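PDB 1VBW: trypsin inhibitor BGIT from Momordica charantia, which inhibits trypsin, a serine endopeptidase, as a small member of the potato type I inhibitor family. Local coordinates for residues Gln11-Thr16 with Ala62-Ile67; Ala22-Glu27 with Val51-Thr56. All blocks are in the same frame, centred on the assembly; numbering follows the deposited sequence. Where two conformers were deposited one is given.

Contact 1. Residues Gln11-Thr16 with Ala62-Ile67; sequences QLVGST and ARPPTI. With K (potassium ion), chain B; NA (sodium ion), chain C.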
# COMPACT_ATOMS: atom_id res chain seq x y z
N GLN A 11 -5.15 -7.62 -5.64
CA GLN A 11 -5.82 -8.67 -4.91
C GLN A 11 -5.87 -8.43 -3.42
O GLN A 11 -6.54 -9.21 -2.71
CB GLN A 11 -5.18 -10.05 -5.16
CG GLN A 11 -5.26 -10.50 -6.60
CD GLN A 11 -4.80 -11.96 -6.72
OE1 GLN A 11 -5.24 -12.86 -6.02
NE2 GLN A 11 -3.84 -12.19 -7.60
N LEU A 12 -5.18 -7.40 -2.90
CA LEU A 12 -5.21 -7.16 -1.46
C LEU A 12 -6.41 -6.38 -0.98
O LEU A 12 -6.61 -6.29 0.24
CB LEU A 12 -3.90 -6.53 -1.00
CG LEU A 12 -2.66 -7.41 -1.18
CD1 LEU A 12 -1.42 -6.65 -0.78
CD2 LEU A 12 -2.78 -8.69 -0.33
N VAL A 13 -7.26 -5.88 -1.88
CA VAL A 13 -8.50 -5.28 -1.39
C VAL A 13 -9.30 -6.37 -0.69
O VAL A 13 -9.37 -7.50 -1.11
CB VAL A 13 -9.32 -4.59 -2.48
CG1 VAL A 13 -8.48 -3.47 -3.10
CG2 VAL A 13 -9.83 -5.57 -3.53
N GLY A 14 -9.91 -5.96 0.45
CA GLY A 14 -10.64 -6.92 1.25
C GLY A 14 -9.82 -7.64 2.26
O GLY A 14 -10.42 -8.27 3.15
N SER A 15 -8.50 -7.58 2.19
CA SER A 15 -7.60 -8.15 3.17
C SER A 15 -7.47 -7.18 4.35
O SER A 15 -7.82 -6.02 4.26
CB SER A 15 -6.19 -8.38 2.56
OG SER A 15 -6.28 -9.32 1.48
N THR A 16 -6.90 -7.67 5.45
CA THR A 16 -6.55 -6.72 6.52
C THR A 16 -5.32 -5.94 6.10
O THR A 16 -4.44 -6.35 5.32
CB THR A 16 -6.23 -7.44 7.83
OG1 THR A 16 -5.00 -8.22 7.63
CG2 THR A 16 -7.34 -8.41 8.20
N ALA A 62 -9.22 -1.02 1.35
CA ALA A 62 -10.38 -0.52 0.64
C ALA A 62 -10.01 0.14 -0.68
O ALA A 62 -10.93 0.66 -1.34
CB ALA A 62 -11.14 0.49 1.50
N ARG A 63 -8.75 0.17 -1.04
CA ARG A 63 -8.28 0.65 -2.35
C ARG A 63 -7.11 -0.26 -2.78
O ARG A 63 -6.40 -0.77 -1.89
CB ARG A 63 -7.75 2.08 -2.31
CG ARG A 63 -8.73 3.13 -1.76
CD ARG A 63 -9.86 3.40 -2.76
NE ARG A 63 -10.68 4.51 -2.30
CZ ARG A 63 -11.62 4.47 -1.39
NH1 ARG A 63 -12.30 5.58 -1.05
NH2 ARG A 63 -11.93 3.30 -0.80
N PRO A 64 -6.86 -0.44 -4.06
CA PRO A 64 -5.72 -1.35 -4.49
C PRO A 64 -4.38 -0.72 -4.17
O PRO A 64 -4.07 0.36 -4.69
CB PRO A 64 -5.93 -1.46 -6.04
CG PRO A 64 -6.74 -0.28 -6.38
CD PRO A 64 -7.58 0.09 -5.23
N PRO A 65 -3.58 -1.31 -3.30
CA PRO A 65 -2.31 -0.68 -2.97
C PRO A 65 -1.39 -0.59 -4.18
O PRO A 65 -1.23 -1.57 -4.90
CB PRO A 65 -1.73 -1.59 -1.88
CG PRO A 65 -2.93 -2.27 -1.26
CD PRO A 65 -3.84 -2.49 -2.45
N THR A 66 -0.79 0.58 -4.36
CA THR A 66 0.06 0.83 -5.52
C THR A 66 1.25 1.67 -5.07
O THR A 66 1.10 2.52 -4.20
CB THR A 66 -0.81 1.60 -6.56
OG1 THR A 66 -1.95 0.74 -6.88
CG2 THR A 66 -0.01 1.83 -7.81
N ILE A 67 2.41 1.47 -5.68
CA ILE A 67 3.55 2.36 -5.43
C ILE A 67 3.17 3.78 -5.80
O ILE A 67 2.55 4.08 -6.82
CB ILE A 67 4.78 1.93 -6.22
CG1 ILE A 67 5.32 0.58 -5.73
CG2 ILE A 67 5.85 3.00 -6.17
CD1 ILE A 67 6.55 0.06 -6.46
K K B . -8.98 -9.72 -2.32
NA NA C . 1.25 4.70 -2.60
O HOH W 1 -8.39 -10.29 0.24
O HOH W 2 -8.45 -12.08 -2.15
O HOH W 3 -11.50 -10.06 -2.73
O HOH W 4 -1.03 5.13 -4.03
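Val13 makes the closest approach of the contact, laying its CG1 methyl against the peptide link between Arg63 and Pro64: CG1 of Val13 comes within 3.5 Å of Arg63 C. The same methyl lies 4.2 Å from Pro64 CD. Its position follows from chi1 of Val13 (-60°), which sets CG1 opposite the carbonyl carbon. A second apolar touch is looser, Leu12 CB standing 4.3 Å from Pro65 CD. A branched residue and two prolines suit such a meeting, being compact and fairly rigid, and the prolines have no amide N-H to satisfy.

The meeting is thus apolar; polar bonds are made inside each segment or to residues outside both. A type II turn runs from Leu12 to Ser15 and is closed by Ser15 N to Leu12 O at 3.0 Å; Gly14, with its positive phi of 88°, fits a place where a CB would press on the preceding carbonyl oxygen. On the facing segment, NH2 of Arg63 folds back to Ala62 O (2.9 Å), the acceptor lying almost in the guanidinium plane while the donor sits well above the carbonyl plane.

Segment 11-16 also binds a potassium ion, through Gln11 O and Val13 O, each at 2.5 Å, with three waters, one of which is hydrogen-bonded to Ser15 OG. At the far end of 62-67, Thr66 O, a water and Gly68 O bind a sodium ion, at a site that also includes Arg52.

Gly14 and Ser15 are tied by backbone bonds to Val61, just before the proline segment. Leu12 and Pro65 both reach helix 17-27 at Ile24, Pro65 also touches Val51 of strand 50-55, and Thr16 is the N-cap of the helix, its OG1 bonded to Ala19 N.

Contact 2. Residues Ala22-Glu27 with Val51-Thr56; sequences AVIERE and VRVWVT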
# COMPACT_ATOMS: atom_id res chain seq x y z
N ALA A 22 2.53 -6.97 4.99
CA ALA A 22 3.51 -8.01 4.90
C ALA A 22 3.65 -8.58 3.51
O ALA A 22 4.76 -8.84 3.06
CB ALA A 22 3.08 -9.16 5.90
N VAL A 23 2.53 -8.76 2.78
CA VAL A 23 2.65 -9.27 1.42
C VAL A 23 3.42 -8.26 0.55
O VAL A 23 4.32 -8.66 -0.18
CB VAL A 23 1.26 -9.51 0.81
CG1 VAL A 23 1.34 -9.78 -0.70
CG2 VAL A 23 0.53 -10.68 1.49
N ILE A 24 3.04 -7.00 0.64
CA ILE A 24 3.67 -5.96 -0.21
C ILE A 24 5.14 -5.92 0.04
O ILE A 24 5.97 -5.89 -0.88
CB ILE A 24 2.98 -4.62 0.12
CG1 ILE A 24 1.55 -4.59 -0.36
CG2 ILE A 24 3.80 -3.45 -0.47
CD1 ILE A 24 0.73 -3.54 0.30
N GLU A 25 5.54 -5.86 1.32
CA GLU A 25 6.94 -5.65 1.65
C GLU A 25 7.78 -6.88 1.36
O GLU A 25 9.01 -6.71 1.21
CB GLU A 25 7.07 -5.24 3.13
CG GLU A 25 6.55 -3.82 3.33
CD GLU A 25 6.64 -3.28 4.76
OE1 GLU A 25 7.30 -3.91 5.62
OE2 GLU A 25 6.17 -2.16 4.97
N ARG A 26 7.20 -8.07 1.37
CA ARG A 26 7.87 -9.32 0.99
C ARG A 26 8.01 -9.38 -0.53
O ARG A 26 9.07 -9.76 -1.05
CB ARG A 26 7.08 -10.54 1.53
CG ARG A 26 7.10 -10.86 3.04
CD ARG A 26 6.00 -11.67 3.70
NE ARG A 26 5.99 -13.06 3.23
CZ ARG A 26 6.41 -14.06 3.99
NH1 ARG A 26 6.94 -13.98 5.17
NH2 ARG A 26 6.25 -15.21 3.37
N GLU A 27 6.96 -9.03 -1.27
CA GLU A 27 6.99 -9.16 -2.74
C GLU A 27 7.87 -8.10 -3.39
O GLU A 27 8.50 -8.42 -4.43
CB GLU A 27 5.57 -9.08 -3.31
CG GLU A 27 4.79 -10.34 -2.95
CD GLU A 27 3.46 -10.47 -3.61
OE1 GLU A 27 2.93 -9.46 -4.06
OE2 GLU A 27 2.95 -11.60 -3.69
N VAL A 51 4.20 2.55 -0.51
CA VAL A 51 2.90 1.97 -0.91
C VAL A 51 1.90 2.35 0.18
O VAL A 51 1.95 1.79 1.28
CB VAL A 51 2.96 0.47 -1.12
CG1 VAL A 51 1.57 -0.08 -1.44
CG2 VAL A 51 3.93 0.10 -2.24
N ARG A 52 0.99 3.23 -0.14
CA ARG A 52 -0.12 3.53 0.77
C ARG A 52 -1.13 2.41 0.77
O ARG A 52 -1.56 1.98 -0.31
CB ARG A 52 -0.75 4.86 0.37
CG ARG A 52 0.25 5.99 0.64
CD ARG A 52 -0.24 7.33 0.25
NE ARG A 52 0.71 8.29 0.84
CZ ARG A 52 0.88 9.37 0.04
NH1 ARG A 52 0.19 9.34 -1.08
NH2 ARG A 52 1.65 10.26 0.51
N VAL A 53 -1.52 1.98 1.93
CA VAL A 53 -2.51 0.97 2.14
C VAL A 53 -3.70 1.64 2.83
O VAL A 53 -3.66 1.89 4.02
CB VAL A 53 -1.98 -0.21 2.95
CG1 VAL A 53 -3.07 -1.26 3.13
CG2 VAL A 53 -0.75 -0.83 2.26
N TRP A 54 -4.72 1.95 2.00
CA TRP A 54 -5.86 2.71 2.48
C TRP A 54 -6.88 1.75 3.10
O TRP A 54 -7.32 0.82 2.42
CB TRP A 54 -6.51 3.46 1.34
CG TRP A 54 -5.65 4.55 0.77
CD1 TRP A 54 -4.89 4.51 -0.37
CD2 TRP A 54 -5.52 5.86 1.32
NE1 TRP A 54 -4.26 5.74 -0.55
CE2 TRP A 54 -4.64 6.58 0.47
CE3 TRP A 54 -6.05 6.51 2.43
CZ2 TRP A 54 -4.28 7.92 0.72
CZ3 TRP A 54 -5.70 7.83 2.68
CH2 TRP A 54 -4.84 8.50 1.82
N VAL A 55 -7.25 2.00 4.35
CA VAL A 55 -8.07 1.04 5.10
C VAL A 55 -9.33 1.72 5.62
O VAL A 55 -9.43 2.93 5.85
CB VAL A 55 -7.31 0.41 6.24
CG1 VAL A 55 -6.14 -0.44 5.72
CG2 VAL A 55 -6.85 1.40 7.28
N THR A 56 -10.34 0.86 5.86
CA THR A 56 -11.56 1.26 6.54
C THR A 56 -11.28 1.46 8.03
O THR A 56 -10.22 1.18 8.57
CB THR A 56 -12.65 0.20 6.38
OG1 THR A 56 -12.26 -0.92 7.20
CG2 THR A 56 -12.88 -0.19 4.95
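Ile24 is the one residue of 22-27 that meets 51-56, and it does so with both branches of its side chain. All the touching is between methyl and methine carbons. The longer branch ends in CD1, which meets Val53 CG2 tip to tip at 3.7 Å and lies 4.0 Å from Val51 CG1. The shorter branch, CG2, rests against Val51, 4.0 Å from its CG2. Chi1 of Ile24 (-69°) turns CG2 opposite the backbone N and CG1 opposite the carbonyl carbon, and chi2 (162°) extends the longer branch, so one side chain spans two strand residues. Replacing Ile24 by an alanine would probably leave Val51 and Val53 without their helix partner and open a gap between helix and sheet.

Val51 and Val53 are two apart on an extended strand and therefore face the helix together, while the CB of Arg52 between them is directed away from it. The NH2 of Arg52 is hydrogen-bonded to Thr43 O. Beta-branched valine suits a strand, and its gamma methyls, CG1 and CG2 of Val51 and CG2 of Val53, offer the isoleucine a carbon surface.

Along the helix the backbone is held by bonds such as Glu27 N to Val23 O, 2.9 Å. Glu25 forms a salt bridge with Lys21, and Glu27 with Lys6.

A single helix packed by aliphatic side chains on one face of a small mixed sheet is the core arrangement of the potato inhibitor family.

In the fold
The two contacts lie close together, their centres about 7 Å apart, and meet directly: Ala62 N and Trp54 O, 2.9 Å apart, probably form a hydrogen bond, and Ile67 CG1 packs on Val51 CG2 at 3.8 Å. In sequence both segments of contact 2 fall between those of contact 1. Strands 50-55 and 66-67 are antiparallel neighbours in one sheet. Contact 2 is buried between helix and sheet, whereas contact 1 lies nearer the surface and holds the potassium site; one sodium site draws on residues of both. In this family the protease-binding loop joins the two parallel strands, here 32-37 and 50-55, so both contacts belong to the body that probably carries it.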